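PDB 5J90: RagB/SusD domain protein from Flavobacterium johnsoniae, which probably binds chitin chains at the outer membrane as the SusD-like component of a chitin utilization system. Local coordinates for residues N86-I89 / W90-Y94; K123-G126 / M127-M130; G32-P35 / M36-I40; V465-I468 / N469-Q472. All blocks are in the same frame, centred on the assembly; numbering follows the deposited sequence.

Contact 1: residues N86-I89 / W90-Y94; sequences NGFI and WDYGY. With EDO (1,2-ethanediol), chain C.
The backbone N-H of Asp91 reaches Gly87 O at 3.0 Å in a nearly straight bond (168°). It is one of three i to i+4 bonds tying residues 86-89 to 90-94 within helix 83-108 of the largely helical, TPR-related SusD fold. Tyr92 N likewise bonds to Phe88 O, but tilted from the carbonyl plane, and Gly93 N makes a longer bond of 3.2 Å to Ile89 O. The preceding turn is kinked: Ile89 N takes Asn86 O, only three residues back. The Asp91 carboxylate folds back beside the same carbonyl, its OD2 3.3 Å from Gly87 O, two acceptors that cannot bond; its OD1 pairs with Ser473 instead.

Phe88 and Tyr92 run side by side, pointing the same way. With CG anti to the carbonyl carbon (chi1 -80°), the Phe88 ring is laid beside Tyr92 on the same flank of the helix, where its CD2 meets Tyr92 CE1 at 3.6 Å. The ring planes differ by 19°, yet with centroids 6.0 Å apart they meet rim to rim, neither covering the other. An ethanediol, probably from the crystallisation liquor, lies at the rim of both rings, its O1 hydrogen-bonded to Tyr92 OH at a short 2.5 Å. With alanine at Tyr92, Phe88 CD2 would probably lose its rim-to-rim neighbour and the ethanediol its phenolic partner. Elsewhere on the helix, Tyr94 CE1 sits 3.3 Å above the Trp90 ring plane, over its centre.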
ATOM      1  N   ASN A  86       7.363  16.724 -16.754  1.00  9.86           N
ATOM      2  CA  ASN A  86       7.539  15.322 -16.386  1.00 10.44           C
ATOM      3  C   ASN A  86       7.333  14.342 -17.531  1.00  9.43           C
ATOM      4  O   ASN A  86       7.800  13.203 -17.480  1.00  9.60           O
ATOM      5  CB  ASN A  86       6.660  14.988 -15.179  1.00  8.94           C
ATOM      6  CG  ASN A  86       7.016  15.822 -13.966  1.00  9.43           C
ATOM      7  OD1 ASN A  86       8.189  16.139 -13.750  1.00 10.38           O
ATOM      8  ND2 ASN A  86       6.016  16.196 -13.178  1.00  8.91           N
ATOM      9  N   GLY A  87       6.653  14.781 -18.586  1.00  9.51           N
ATOM     10  CA  GLY A  87       6.502  13.957 -19.769  1.00  9.31           C
ATOM     11  C   GLY A  87       7.828  13.553 -20.390  1.00  9.92           C
ATOM     12  O   GLY A  87       7.931  12.491 -20.995  1.00 10.59           O
ATOM     13  N   PHE A  88       8.848  14.389 -20.227  1.00 10.08           N
ATOM     14  CA  PHE A  88      10.172  14.084 -20.768  1.00 11.08           C
ATOM     15  C   PHE A  88      10.751  12.772 -20.242  1.00  9.88           C
ATOM     16  O   PHE A  88      11.464  12.071 -20.964  1.00  9.90           O
ATOM     17  CB  PHE A  88      11.147  15.232 -20.485  1.00 11.88           C
ATOM     18  CG  PHE A  88      11.006  16.388 -21.433  1.00 12.41           C
ATOM     19  CD1 PHE A  88      10.066  17.381 -21.208  1.00 12.52           C
ATOM     20  CD2 PHE A  88      11.810  16.469 -22.559  1.00 16.41           C
ATOM     21  CE1 PHE A  88       9.932  18.448 -22.102  1.00 15.23           C
ATOM     22  CE2 PHE A  88      11.686  17.531 -23.453  1.00 17.94           C
ATOM     23  CZ  PHE A  88      10.746  18.521 -23.220  1.00 17.96           C
ATOM     24  N   ILE A  89      10.441  12.437 -18.989  1.00  9.73           N
ATOM     25  CA  ILE A  89      10.957  11.209 -18.386  1.00  9.41           C
ATOM     26  C   ILE A  89      10.497  10.005 -19.198  1.00  8.55           C
ATOM     27  O   ILE A  89      11.290   9.151 -19.599  1.00  9.84           O
ATOM     28  CB  ILE A  89      10.447  11.048 -16.938  1.00  8.41           C
ATOM     29  CG1 ILE A  89      10.748  12.290 -16.095  1.00  9.63           C
ATOM     30  CG2 ILE A  89      11.029   9.784 -16.314  1.00 10.19           C
ATOM     31  CD1 ILE A  89       9.999  12.312 -14.766  1.00 12.04           C
ATOM     32  N   TRP A  90       9.192   9.951 -19.448  1.00  8.76           N
ATOM     33  CA  TRP A  90       8.598   8.841 -20.167  1.00  9.22           C
ATOM     34  C   TRP A  90       9.047   8.845 -21.628  1.00  8.84           C
ATOM     35  O   TRP A  90       9.486   7.821 -22.170  1.00 10.06           O
ATOM     36  CB  TRP A  90       7.074   8.952 -20.074  1.00  9.80           C
ATOM     37  CG  TRP A  90       6.304   7.825 -20.686  1.00  8.83           C
ATOM     38  CD1 TRP A  90       6.019   7.633 -22.010  1.00  9.64           C
ATOM     39  CD2 TRP A  90       5.677   6.749 -19.983  1.00  8.83           C
ATOM     40  NE1 TRP A  90       5.266   6.489 -22.173  1.00 10.38           N
ATOM     41  CE2 TRP A  90       5.043   5.929 -20.940  1.00  9.30           C
ATOM     42  CE3 TRP A  90       5.596   6.393 -18.631  1.00  9.43           C
ATOM     43  CZ2 TRP A  90       4.330   4.780 -20.586  1.00  9.36           C
ATOM     44  CZ3 TRP A  90       4.889   5.253 -18.284  1.00  9.49           C
ATOM     45  CH2 TRP A  90       4.278   4.460 -19.254  1.00  9.41           C
ATOM     46  N   ASP A  91       8.942  10.002 -22.271  1.00  9.99           N
ATOM     47  CA  ASP A  91       9.160  10.054 -23.712  1.00 12.41           C
ATOM     48  C   ASP A  91      10.609   9.715 -24.093  1.00 10.70           C
ATOM     49  O   ASP A  91      10.842   8.905 -24.996  1.00 10.93           O
ATOM     50  CB  ASP A  91       8.685  11.395 -24.283  1.00 12.27           C
ATOM     51  CG  ASP A  91       7.175  11.589 -24.135  1.00 12.89           C
ATOM     52  OD1 ASP A  91       6.450  10.579 -24.108  1.00 15.16           O
ATOM     53  OD2 ASP A  91       6.713  12.748 -24.033  1.00 14.80           O
ATOM     54  N   TYR A  92      11.578  10.269 -23.365  1.00 10.38           N
ATOM     55  CA  TYR A  92      12.976   9.961 -23.660  1.00 10.50           C
ATOM     56  C   TYR A  92      13.375   8.539 -23.269  1.00 10.36           C
ATOM     57  O   TYR A  92      14.118   7.876 -23.991  1.00 11.46           O
ATOM     58  CB  TYR A  92      13.926  11.002 -23.052  1.00 11.43           C
ATOM     59  CG  TYR A  92      14.121  12.184 -23.973  1.00 11.64           C
ATOM     60  CD1 TYR A  92      13.140  13.159 -24.097  1.00 13.25           C
ATOM     61  CD2 TYR A  92      15.271  12.307 -24.742  1.00 12.03           C
ATOM     62  CE1 TYR A  92      13.300  14.233 -24.953  1.00 13.15           C
ATOM     63  CE2 TYR A  92      15.437  13.381 -25.607  1.00 13.32           C
ATOM     64  CZ  TYR A  92      14.445  14.332 -25.703  1.00 13.12           C
ATOM     65  OH  TYR A  92      14.601  15.409 -26.558  1.00 16.27           O
ATOM     66  N   GLY A  93      12.854   8.052 -22.145  1.00  9.54           N
ATOM     67  CA  GLY A  93      13.135   6.696 -21.707  1.00 10.34           C
ATOM     68  C   GLY A  93      12.619   5.645 -22.673  1.00  8.86           C
ATOM     69  O   GLY A  93      13.315   4.698 -23.021  1.00  9.96           O
ATOM     70  N   TYR A  94      11.372   5.800 -23.106  1.00  9.03           N
ATOM     71  CA  TYR A  94      10.808   4.813 -24.012  1.00  9.55           C
ATOM     72  C   TYR A  94      11.422   4.871 -25.412  1.00  9.35           C
ATOM     73  O   TYR A  94      11.652   3.835 -26.036  1.00 11.16           O
ATOM     74  CB  TYR A  94       9.274   4.914 -24.062  1.00 10.57           C
ATOM     75  CG  TYR A  94       8.647   4.122 -22.938  1.00  9.79           C
ATOM     76  CD1 TYR A  94       8.315   4.733 -21.736  1.00  9.33           C
ATOM     77  CD2 TYR A  94       8.437   2.757 -23.067  1.00  9.51           C
ATOM     78  CE1 TYR A  94       7.768   3.998 -20.689  1.00  8.42           C
ATOM     79  CE2 TYR A  94       7.893   2.006 -22.022  1.00  8.80           C
ATOM     80  CZ  TYR A  94       7.561   2.647 -20.843  1.00  8.93           C
ATOM     81  OH  TYR A  94       7.023   1.924 -19.799  1.00  9.80           O
TER
HETATM   82  C1  EDO C 601      12.649  17.493 -27.289  1.00 29.62           C
HETATM   83  O1  EDO C 601      13.089  16.526 -28.249  1.00 35.87           O
HETATM   84  C2  EDO C 601      11.167  17.763 -27.500  1.00 28.61           C
HETATM   85  O2  EDO C 601      10.443  16.527 -27.443  1.00 33.51           O

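Contact 2: residues K123-G126 / M127-M130; sequences KVEG and MHRM
Val124 O is gripped twice by His128, by its backbone N and by its ring ND1, each at 2.9 Å and from opposite faces of the carbonyl plane. The ring bond is bent to 152° at the hydrogen but lies in the imidazole plane. It depends on chi1 of 84°, which sets CG between the backbone N and the carbonyl carbon and folds the ring back over the preceding helical turn. On another side of the helix, Met127 N bonds to Lys123 O at 2.7 Å. Glu125, its chain bent at chi2, brings OE1 to 3.4 Å from His128 CE1, the carboxylate and ring planes 55° apart. Arg129 CG lies 3.8 Å above one face of the imidazole, toward its rim. In the next shell, His128 NE2 bonds to Arg209; with ND1 donating, this is consistent with a neutral ring. A water accepts from Arg129 NE at 2.8 Å and also lies beside Gly126 O, while Arg129 NH2 bonds to Gln53.

This turn of helix 113-134 is enclosed by its neighbours: Val124 and His128 pack on helices 154-177 and 196-213, Lys123 forms a salt bridge to Glu164, and Met127 lies against Tyr94 and Met98 of helix 83-108.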
ATOM      1  N   LYS A 123      18.505  -2.736 -20.058  1.00  9.54           N
ATOM      2  CA  LYS A 123      17.063  -2.532 -20.032  1.00 10.07           C
ATOM      3  C   LYS A 123      16.569  -2.389 -18.591  1.00  9.22           C
ATOM      4  O   LYS A 123      15.839  -1.440 -18.273  1.00  9.72           O
ATOM      5  CB  LYS A 123      16.355  -3.705 -20.706  1.00  9.81           C
ATOM      6  CG  LYS A 123      14.839  -3.586 -20.781  1.00 10.39           C
ATOM      7  CD  LYS A 123      14.251  -4.917 -21.237  1.00 10.28           C
ATOM      8  CE  LYS A 123      12.745  -4.828 -21.490  1.00 10.86           C
ATOM      9  NZ  LYS A 123      12.182  -6.167 -21.792  1.00 11.97           N
ATOM     10  N   VAL A 124      16.970  -3.316 -17.726  1.00  8.98           N
ATOM     11  CA  VAL A 124      16.527  -3.266 -16.340  1.00  9.39           C
ATOM     12  C   VAL A 124      17.110  -2.025 -15.644  1.00  8.29           C
ATOM     13  O   VAL A 124      16.414  -1.350 -14.877  1.00  8.09           O
ATOM     14  CB  VAL A 124      16.874  -4.565 -15.602  1.00  8.01           C
ATOM     15  CG1 VAL A 124      16.530  -4.442 -14.115  1.00  9.43           C
ATOM     16  CG2 VAL A 124      16.124  -5.739 -16.233  1.00  9.34           C
ATOM     17  N   GLU A 125      18.363  -1.692 -15.935  1.00  7.87           N
ATOM     18  CA  GLU A 125      18.958  -0.491 -15.352  1.00  8.05           C
ATOM     19  C   GLU A 125      18.164   0.763 -15.705  1.00  7.92           C
ATOM     20  O   GLU A 125      17.907   1.607 -14.845  1.00  9.22           O
ATOM     21  CB  GLU A 125      20.421  -0.346 -15.784  1.00  8.49           C
ATOM     22  CG  GLU A 125      21.029   1.034 -15.518  1.00  9.03           C
ATOM     23  CD  GLU A 125      20.994   1.486 -14.056  1.00  8.95           C
ATOM     24  OE1 GLU A 125      20.759   0.659 -13.137  1.00  9.55           O
ATOM     25  OE2 GLU A 125      21.204   2.705 -13.834  1.00  9.73           O
ATOM     26  N   GLY A 126      17.750   0.896 -16.962  1.00  8.40           N
ATOM     27  CA  GLY A 126      16.975   2.064 -17.341  1.00  9.21           C
ATOM     28  C   GLY A 126      15.520   1.994 -16.911  1.00  9.19           C
ATOM     29  O   GLY A 126      14.943   2.989 -16.442  1.00  8.83           O
ATOM     30  N   MET A 127      14.901   0.830 -17.068  1.00  8.21           N
ATOM     31  CA  MET A 127      13.457   0.742 -16.853  1.00  7.51           C
ATOM     32  C   MET A 127      13.005   0.588 -15.397  1.00  8.64           C
ATOM     33  O   MET A 127      11.870   0.952 -15.076  1.00  8.01           O
ATOM     34  CB  MET A 127      12.819  -0.315 -17.767  1.00  9.16           C
ATOM     35  CG  MET A 127      13.063  -0.051 -19.268  1.00 10.71           C
ATOM     36  SD  MET A 127      12.528   1.582 -19.851  1.00 10.58           S
ATOM     37  CE  MET A 127      10.752   1.442 -19.666  1.00 11.22           C
ATOM     38  N   HIS A 128      13.869   0.090 -14.505  1.00  7.44           N
ATOM     39  CA  HIS A 128      13.467   0.080 -13.092  1.00  8.29           C
ATOM     40  C   HIS A 128      13.243   1.511 -12.602  1.00  7.54           C
ATOM     41  O   HIS A 128      12.350   1.772 -11.794  1.00  7.34           O
ATOM     42  CB  HIS A 128      14.437  -0.703 -12.177  1.00  7.69           C
ATOM     43  CG  HIS A 128      15.630   0.087 -11.713  1.00  6.43           C
ATOM     44  ND1 HIS A 128      16.766   0.247 -12.480  1.00  7.31           N
ATOM     45  CD2 HIS A 128      15.855   0.773 -10.564  1.00  7.67           C
ATOM     46  CE1 HIS A 128      17.643   0.988 -11.820  1.00  7.78           C
ATOM     47  NE2 HIS A 128      17.115   1.318 -10.654  1.00  7.96           N
ATOM     48  N   ARG A 129      14.024   2.455 -13.126  1.00  7.11           N
ATOM     49  CA  ARG A 129      13.831   3.867 -12.802  1.00  7.49           C
ATOM     50  C   ARG A 129      12.444   4.335 -13.243  1.00  6.74           C
ATOM     51  O   ARG A 129      11.747   5.054 -12.515  1.00  7.64           O
ATOM     52  CB  ARG A 129      14.925   4.713 -13.464  1.00  7.55           C
ATOM     53  CG  ARG A 129      16.303   4.510 -12.832  1.00  8.66           C
ATOM     54  CD  ARG A 129      17.457   4.892 -13.784  1.00  9.06           C
ATOM     55  NE  ARG A 129      17.270   6.194 -14.440  1.00  9.34           N
ATOM     56  CZ  ARG A 129      17.602   7.372 -13.914  1.00 10.11           C
ATOM     57  NH1 ARG A 129      18.140   7.457 -12.703  1.00 10.85           N
ATOM     58  NH2 ARG A 129      17.396   8.491 -14.601  1.00 11.38           N
ATOM     59  N   MET A 130      12.036   3.910 -14.436  1.00  6.98           N
ATOM     60  CA  MET A 130      10.725   4.263 -14.967  1.00  8.05           C
ATOM     61  C   MET A 130       9.589   3.772 -14.073  1.00  6.65           C
ATOM     62  O   MET A 130       8.712   4.553 -13.697  1.00  7.66           O
ATOM     63  CB  MET A 130      10.573   3.704 -16.382  1.00  8.49           C
ATOM     64  CG  MET A 130       9.364   4.259 -17.142  1.00  8.75           C
ATOM     65  SD  MET A 130       9.572   5.978 -17.709  1.00  9.19           S
ATOM     66  CE  MET A 130      10.847   5.765 -18.957  1.00  9.56           C
TER
HETATM   67  O   HOH W   1      15.798   5.641 -16.788  1.00 10.36           O

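Contact 3: residues G32-P35 / M36-I40; sequences GFAP and MFNNI
Met36, one turn on from Phe33, makes a Met-aromatic contact: its SD stands 5.4 Å from the centroid of the Phe33 ring, obliquely above it, 33° off the normal. Its CG comes within 3.5 Å of Gly32 O, a buried carbonyl that finds no polar partner in the model. Phe37 follows, its N-H bonded to Phe33 O at 3.0 Å; the ring folds back along the helix, so that CE2 touches Phe33 CB at 3.9 Å and the ring edge meets Ala34 CA. Asn38 N bonds to Ala34 O at 2.9 Å, while the Asn38 amide lies alongside that carbonyl at too poor an angle for ND2 to bond. Asn39 changes the pattern. Its backbone N turns to Met36 O, and its side chain takes over the i to i+4 link: ND2 reaches Pro35 O at 2.8 Å, nearly straight (166°), in the carbonyl plane and on a lone pair. Chi1 of -67°, CG beside the backbone N, swings the amide back toward that oxygen.

Helix 33-37 rests on two longer helices: Phe33, Met36 and Phe37 converge on Leu122 of helix 113-134, while Pro35, Met36 and Asn39 touch Asn100 and Asn96 of helix 83-108.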
ATOM      1  N   GLY A  32      22.443  -0.199 -31.457  1.00 16.27           N
ATOM      2  CA  GLY A  32      21.351   0.034 -30.530  1.00 15.88           C
ATOM      3  C   GLY A  32      21.810   0.354 -29.117  1.00 13.19           C
ATOM      4  O   GLY A  32      21.045   0.907 -28.317  1.00 13.06           O
ATOM      5  N   PHE A  33      23.055   0.012 -28.797  1.00 12.53           N
ATOM      6  CA  PHE A  33      23.544   0.211 -27.438  1.00 11.72           C
ATOM      7  C   PHE A  33      23.807   1.667 -27.065  1.00 12.52           C
ATOM      8  O   PHE A  33      23.519   2.083 -25.941  1.00 12.69           O
ATOM      9  CB  PHE A  33      24.765  -0.670 -27.168  1.00 11.61           C
ATOM     10  CG  PHE A  33      24.417  -2.115 -26.975  1.00 12.23           C
ATOM     11  CD1 PHE A  33      24.374  -2.984 -28.053  1.00 14.12           C
ATOM     12  CD2 PHE A  33      24.112  -2.601 -25.712  1.00 12.64           C
ATOM     13  CE1 PHE A  33      24.041  -4.313 -27.874  1.00 13.84           C
ATOM     14  CE2 PHE A  33      23.781  -3.932 -25.525  1.00 13.20           C
ATOM     15  CZ  PHE A  33      23.744  -4.793 -26.608  1.00 13.40           C
ATOM     16  N   ALA A  34      24.327   2.458 -28.004  1.00 12.62           N
ATOM     17  CA  ALA A  34      24.683   3.838 -27.692  1.00 12.67           C
ATOM     18  C   ALA A  34      23.520   4.665 -27.137  1.00 12.30           C
ATOM     19  O   ALA A  34      23.686   5.359 -26.136  1.00 12.04           O
ATOM     20  CB  ALA A  34      25.329   4.524 -28.904  1.00 13.82           C
ATOM     21  N   PRO A  35      22.343   4.608 -27.786  1.00 12.58           N
ATOM     22  CA  PRO A  35      21.223   5.385 -27.235  1.00 12.50           C
ATOM     23  C   PRO A  35      20.759   4.877 -25.864  1.00 12.06           C
ATOM     24  O   PRO A  35      20.214   5.668 -25.099  1.00 12.71           O
ATOM     25  CB  PRO A  35      20.103   5.206 -28.267  1.00 13.48           C
ATOM     26  CG  PRO A  35      20.728   4.596 -29.471  1.00 21.77           C
ATOM     27  CD  PRO A  35      22.039   3.990 -29.090  1.00 13.36           C
ATOM     28  N   MET A  36      20.955   3.596 -25.563  1.00 11.56           N
ATOM     29  CA  MET A  36      20.664   3.109 -24.206  1.00 11.03           C
ATOM     30  C   MET A  36      21.632   3.740 -23.205  1.00 11.62           C
ATOM     31  O   MET A  36      21.213   4.337 -22.211  1.00 11.42           O
ATOM     32  CB  MET A  36      20.721   1.582 -24.132  1.00 10.65           C
ATOM     33  CG  MET A  36      19.773   0.902 -25.097  1.00 11.91           C
ATOM     34  SD  MET A  36      19.681  -0.895 -24.875  1.00 12.29           S
ATOM     35  CE  MET A  36      18.698  -0.984 -23.365  1.00 12.56           C
ATOM     36  N   PHE A  37      22.931   3.635 -23.484  1.00 10.55           N
ATOM     37  CA  PHE A  37      23.959   4.200 -22.616  1.00 10.57           C
ATOM     38  C   PHE A  37      23.784   5.695 -22.398  1.00  9.96           C
ATOM     39  O   PHE A  37      24.052   6.209 -21.310  1.00 11.22           O
ATOM     40  CB  PHE A  37      25.351   3.977 -23.227  1.00  9.88           C
ATOM     41  CG  PHE A  37      25.878   2.572 -23.078  1.00 11.69           C
ATOM     42  CD1 PHE A  37      25.966   1.963 -21.832  1.00 11.33           C
ATOM     43  CD2 PHE A  37      26.308   1.862 -24.195  1.00 11.71           C
ATOM     44  CE1 PHE A  37      26.473   0.678 -21.710  1.00 12.32           C
ATOM     45  CE2 PHE A  37      26.813   0.580 -24.076  1.00 12.20           C
ATOM     46  CZ  PHE A  37      26.894  -0.016 -22.830  1.00 11.35           C
ATOM     47  N   ASN A  38      23.348   6.392 -23.446  1.00  9.81           N
ATOM     48  CA  ASN A  38      23.294   7.848 -23.425  1.00  8.98           C
ATOM     49  C   ASN A  38      21.995   8.426 -22.875  1.00  9.63           C
ATOM     50  O   ASN A  38      21.852   9.643 -22.775  1.00 10.76           O
ATOM     51  CB  ASN A  38      23.549   8.420 -24.826  1.00 10.97           C
ATOM     52  CG  ASN A  38      24.999   8.323 -25.236  1.00 13.38           C
ATOM     53  OD1 ASN A  38      25.898   8.352 -24.393  1.00 17.10           O
ATOM     54  ND2 ASN A  38      25.237   8.194 -26.535  1.00 15.74           N
ATOM     55  N   ASN A  39      21.053   7.556 -22.516  1.00 10.29           N
ATOM     56  CA  ASN A  39      19.724   8.035 -22.116  1.00  9.84           C
ATOM     57  C   ASN A  39      19.120   7.398 -20.876  1.00 10.86           C
ATOM     58  O   ASN A  39      17.935   7.565 -20.624  1.00 11.84           O
ATOM     59  CB  ASN A  39      18.731   7.966 -23.285  1.00 10.09           C
ATOM     60  CG  ASN A  39      19.077   8.941 -24.396  1.00 12.37           C
ATOM     61  OD1 ASN A  39      18.737  10.129 -24.329  1.00 16.02           O
ATOM     62  ND2 ASN A  39      19.766   8.452 -25.415  1.00 11.59           N
ATOM     63  N   ILE A  40      19.913   6.669 -20.101  1.00 10.56           N
ATOM     64  CA  ILE A  40      19.466   6.272 -18.764  1.00 10.75           C
ATOM     65  C   ILE A  40      19.309   7.557 -17.960  1.00  9.63           C
ATOM     66  O   ILE A  40      18.227   7.863 -17.448  1.00  9.92           O
ATOM     67  CB  ILE A  40      20.445   5.292 -18.103  1.00 10.20           C
ATOM     68  CG1 ILE A  40      20.487   3.996 -18.913  1.00 11.58           C
ATOM     69  CG2 ILE A  40      20.058   5.027 -16.640  1.00  9.82           C
ATOM     70  CD1 ILE A  40      21.735   3.178 -18.675  1.00 14.12           C
TER

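Contact 4: residues V465-I468 / N469-Q472; sequences VRRI and NFVQ
Arg467 drives one corner of its guanidinium into the face of the Phe470 ring, a cation-pi contact between residues three apart in an extended loop. The two flat groups are far from stacked: their planes stand 71° apart, and the guanidinium meets the ring by its edge. NH2 lies 3.4 Å above the ring plane, over the centre, and is 3.5 Å from both CE1 and CZ of Phe470. CZ of Arg467 stands 4.7 Å from the ring centroid, only 12° off the normal, so the C-N bond points almost straight down at the ring. Arg467 arrives there by starting with CG between its backbone N and carbonyl carbon (chi1 67°) and bending again at chi3. This path carries the guanidinium forward alongside the main chain, with NH1 3.7 Å from Asn469 CA; Asn469 N, a buried amide without a polar partner in the model, lies 4.0 Å above the guanidinium plane.

Asp493 holds the pose from outside, its OD1 in a salt bridge with Arg467 NH1 and also accepting from Phe470 N, while Phe134 O takes Arg467 NE. A serine at Phe470 would probably leave NH2 without its aromatic platform and open a gap beside Tyr151, whose ring meets Phe470 edge-to-face.

The segment runs as a loop into helix 472-477, with Val471 as N-cap residue. Asn469 ND2 bonds to Asp83, Ile468 packs on Ile89 of helix 83-108 and Phe134 of helix 113-134, and Phe470 touches Val486 of helix 479-489.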
ATOM      1  N   VAL A 465       6.384  13.753  -2.428  1.00  8.38           N
ATOM      2  CA  VAL A 465       5.983  13.151  -3.693  1.00  8.21           C
ATOM      3  C   VAL A 465       6.276  11.658  -3.682  1.00  8.16           C
ATOM      4  O   VAL A 465       7.424  11.235  -3.477  1.00  8.19           O
ATOM      5  CB  VAL A 465       6.710  13.815  -4.881  1.00  8.04           C
ATOM      6  CG1 VAL A 465       6.213  13.218  -6.184  1.00  8.36           C
ATOM      7  CG2 VAL A 465       6.519  15.338  -4.857  1.00 10.10           C
ATOM      8  N   ARG A 466       5.235  10.856  -3.882  1.00  7.88           N
ATOM      9  CA  ARG A 466       5.391   9.399  -3.864  1.00  7.62           C
ATOM     10  C   ARG A 466       5.536   8.824  -5.275  1.00  7.78           C
ATOM     11  O   ARG A 466       6.055   7.722  -5.449  1.00  7.55           O
ATOM     12  CB  ARG A 466       4.246   8.711  -3.106  1.00  8.07           C
ATOM     13  CG  ARG A 466       3.965   9.299  -1.724  1.00  7.70           C
ATOM     14  CD  ARG A 466       5.192   9.452  -0.829  1.00  9.59           C
ATOM     15  NE  ARG A 466       5.721   8.169  -0.361  1.00  7.76           N
ATOM     16  CZ  ARG A 466       6.597   8.037   0.635  1.00  7.11           C
ATOM     17  NH1 ARG A 466       7.041   9.096   1.303  1.00  9.69           N
ATOM     18  NH2 ARG A 466       7.019   6.835   0.991  1.00  8.16           N
ATOM     19  N   ARG A 467       5.063   9.560  -6.283  1.00  7.36           N
ATOM     20  CA  ARG A 467       5.168   9.121  -7.675  1.00  6.66           C
ATOM     21  C   ARG A 467       4.869  10.294  -8.583  1.00  7.20           C
ATOM     22  O   ARG A 467       4.428  11.346  -8.117  1.00  7.69           O
ATOM     23  CB  ARG A 467       4.173   7.987  -7.984  1.00  7.78           C
ATOM     24  CG  ARG A 467       2.711   8.448  -7.935  1.00  8.08           C
ATOM     25  CD  ARG A 467       1.750   7.318  -8.262  1.00  9.08           C
ATOM     26  NE  ARG A 467       1.729   6.961  -9.687  1.00  8.40           N
ATOM     27  CZ  ARG A 467       0.923   7.515 -10.588  1.00  7.84           C
ATOM     28  NH1 ARG A 467       0.099   8.508 -10.252  1.00  7.70           N
ATOM     29  NH2 ARG A 467       0.940   7.066 -11.835  1.00  8.31           N
ATOM     30  N   ILE A 468       5.092  10.098  -9.882  1.00  7.29           N
ATOM     31  CA  ILE A 468       4.650  11.071 -10.878  1.00  8.54           C
ATOM     32  C   ILE A 468       3.450  10.489 -11.621  1.00  7.66           C
ATOM     33  O   ILE A 468       3.363   9.279 -11.862  1.00  7.91           O
ATOM     34  CB  ILE A 468       5.805  11.474 -11.829  1.00  8.16           C
ATOM     35  CG1 ILE A 468       6.930  12.105 -11.005  1.00  8.78           C
ATOM     36  CG2 ILE A 468       5.314  12.426 -12.931  1.00  9.92           C
ATOM     37  CD1 ILE A 468       8.149  12.542 -11.819  1.00  9.50           C
ATOM     38  N   ASN A 469       2.508  11.366 -11.963  1.00  8.32           N
ATOM     39  CA  ASN A 469       1.294  10.968 -12.679  1.00  8.36           C
ATOM     40  C   ASN A 469       1.551  10.606 -14.143  1.00  7.77           C
ATOM     41  O   ASN A 469       2.536  11.057 -14.741  1.00  8.27           O
ATOM     42  CB  ASN A 469       0.217  12.059 -12.567  1.00  9.67           C
ATOM     43  CG  ASN A 469       0.696  13.404 -13.075  1.00  9.88           C
ATOM     44  OD1 ASN A 469       1.687  13.954 -12.582  1.00 10.25           O
ATOM     45  ND2 ASN A 469       0.006  13.937 -14.080  1.00 10.79           N
ATOM     46  N   PHE A 470       0.679   9.782 -14.709  1.00  8.35           N
ATOM     47  CA  PHE A 470       0.859   9.314 -16.084  1.00  8.64           C
ATOM     48  C   PHE A 470       0.911  10.501 -17.059  1.00  8.61           C
ATOM     49  O   PHE A 470       0.286  11.541 -16.827  1.00  9.72           O
ATOM     50  CB  PHE A 470      -0.238   8.307 -16.454  1.00  9.33           C
ATOM     51  CG  PHE A 470      -0.210   7.045 -15.626  1.00  7.76           C
ATOM     52  CD1 PHE A 470       0.959   6.317 -15.472  1.00  8.47           C
ATOM     53  CD2 PHE A 470      -1.366   6.583 -15.004  1.00  8.79           C
ATOM     54  CE1 PHE A 470       0.975   5.139 -14.713  1.00  8.92           C
ATOM     55  CE2 PHE A 470      -1.359   5.423 -14.241  1.00  9.35           C
ATOM     56  CZ  PHE A 470      -0.200   4.698 -14.096  1.00  8.59           C
ATOM     57  N   VAL A 471       1.669  10.342 -18.141  1.00  9.50           N
ATOM     58  CA  VAL A 471       2.091  11.498 -18.942  1.00  9.80           C
ATOM     59  C   VAL A 471       1.156  11.877 -20.100  1.00  9.50           C
ATOM     60  O   VAL A 471       0.323  11.076 -20.561  1.00  9.38           O
ATOM     61  CB  VAL A 471       3.541  11.315 -19.468  1.00  9.45           C
ATOM     62  CG1 VAL A 471       4.490  11.016 -18.312  1.00  9.94           C
ATOM     63  CG2 VAL A 471       3.606  10.225 -20.521  1.00  9.98           C
ATOM     64  N   GLN A 472       1.335  13.109 -20.571  1.00  9.39           N
ATOM     65  CA  GLN A 472       0.459  13.688 -21.585  1.00 10.23           C
ATOM     66  C   GLN A 472       0.470  12.934 -22.897  1.00 10.20           C
ATOM     67  O   GLN A 472      -0.577  12.761 -23.514  1.00 11.08           O
ATOM     68  CB  GLN A 472       0.846  15.142 -21.861  1.00 14.07           C
ATOM     69  CG  GLN A 472       0.560  16.089 -20.732  1.00 16.11           C
ATOM     70  CD  GLN A 472       1.053  17.496 -21.039  1.00 14.36           C
ATOM     71  OE1 GLN A 472       2.072  17.678 -21.708  1.00 21.00           O
ATOM     72  NE2 GLN A 472       0.340  18.482 -20.540  1.00 19.75           N
TER

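Contacts 1 and 2 lie on consecutive helices that pack directly together: Met130 CE is 3.5 Å from Ile89 O. Contact 2 is the more buried, with His128 bonded at both ring nitrogens in a packed interior, whereas contact 1 is only partly buried and has an aromatic pair on its more open side. Contact 3, also partly buried, lies on a short helix against both these helices, with Ile40 beside Glu125 and Arg129. Contact 4 is buried but has no regular structure: its main link is a cation-pi pair, where contacts 1 to 3 rest largely on backbone bonds, and Val471 packs on Trp90. Contacts 3 and 4 do not touch; their centres are about 24 Å apart.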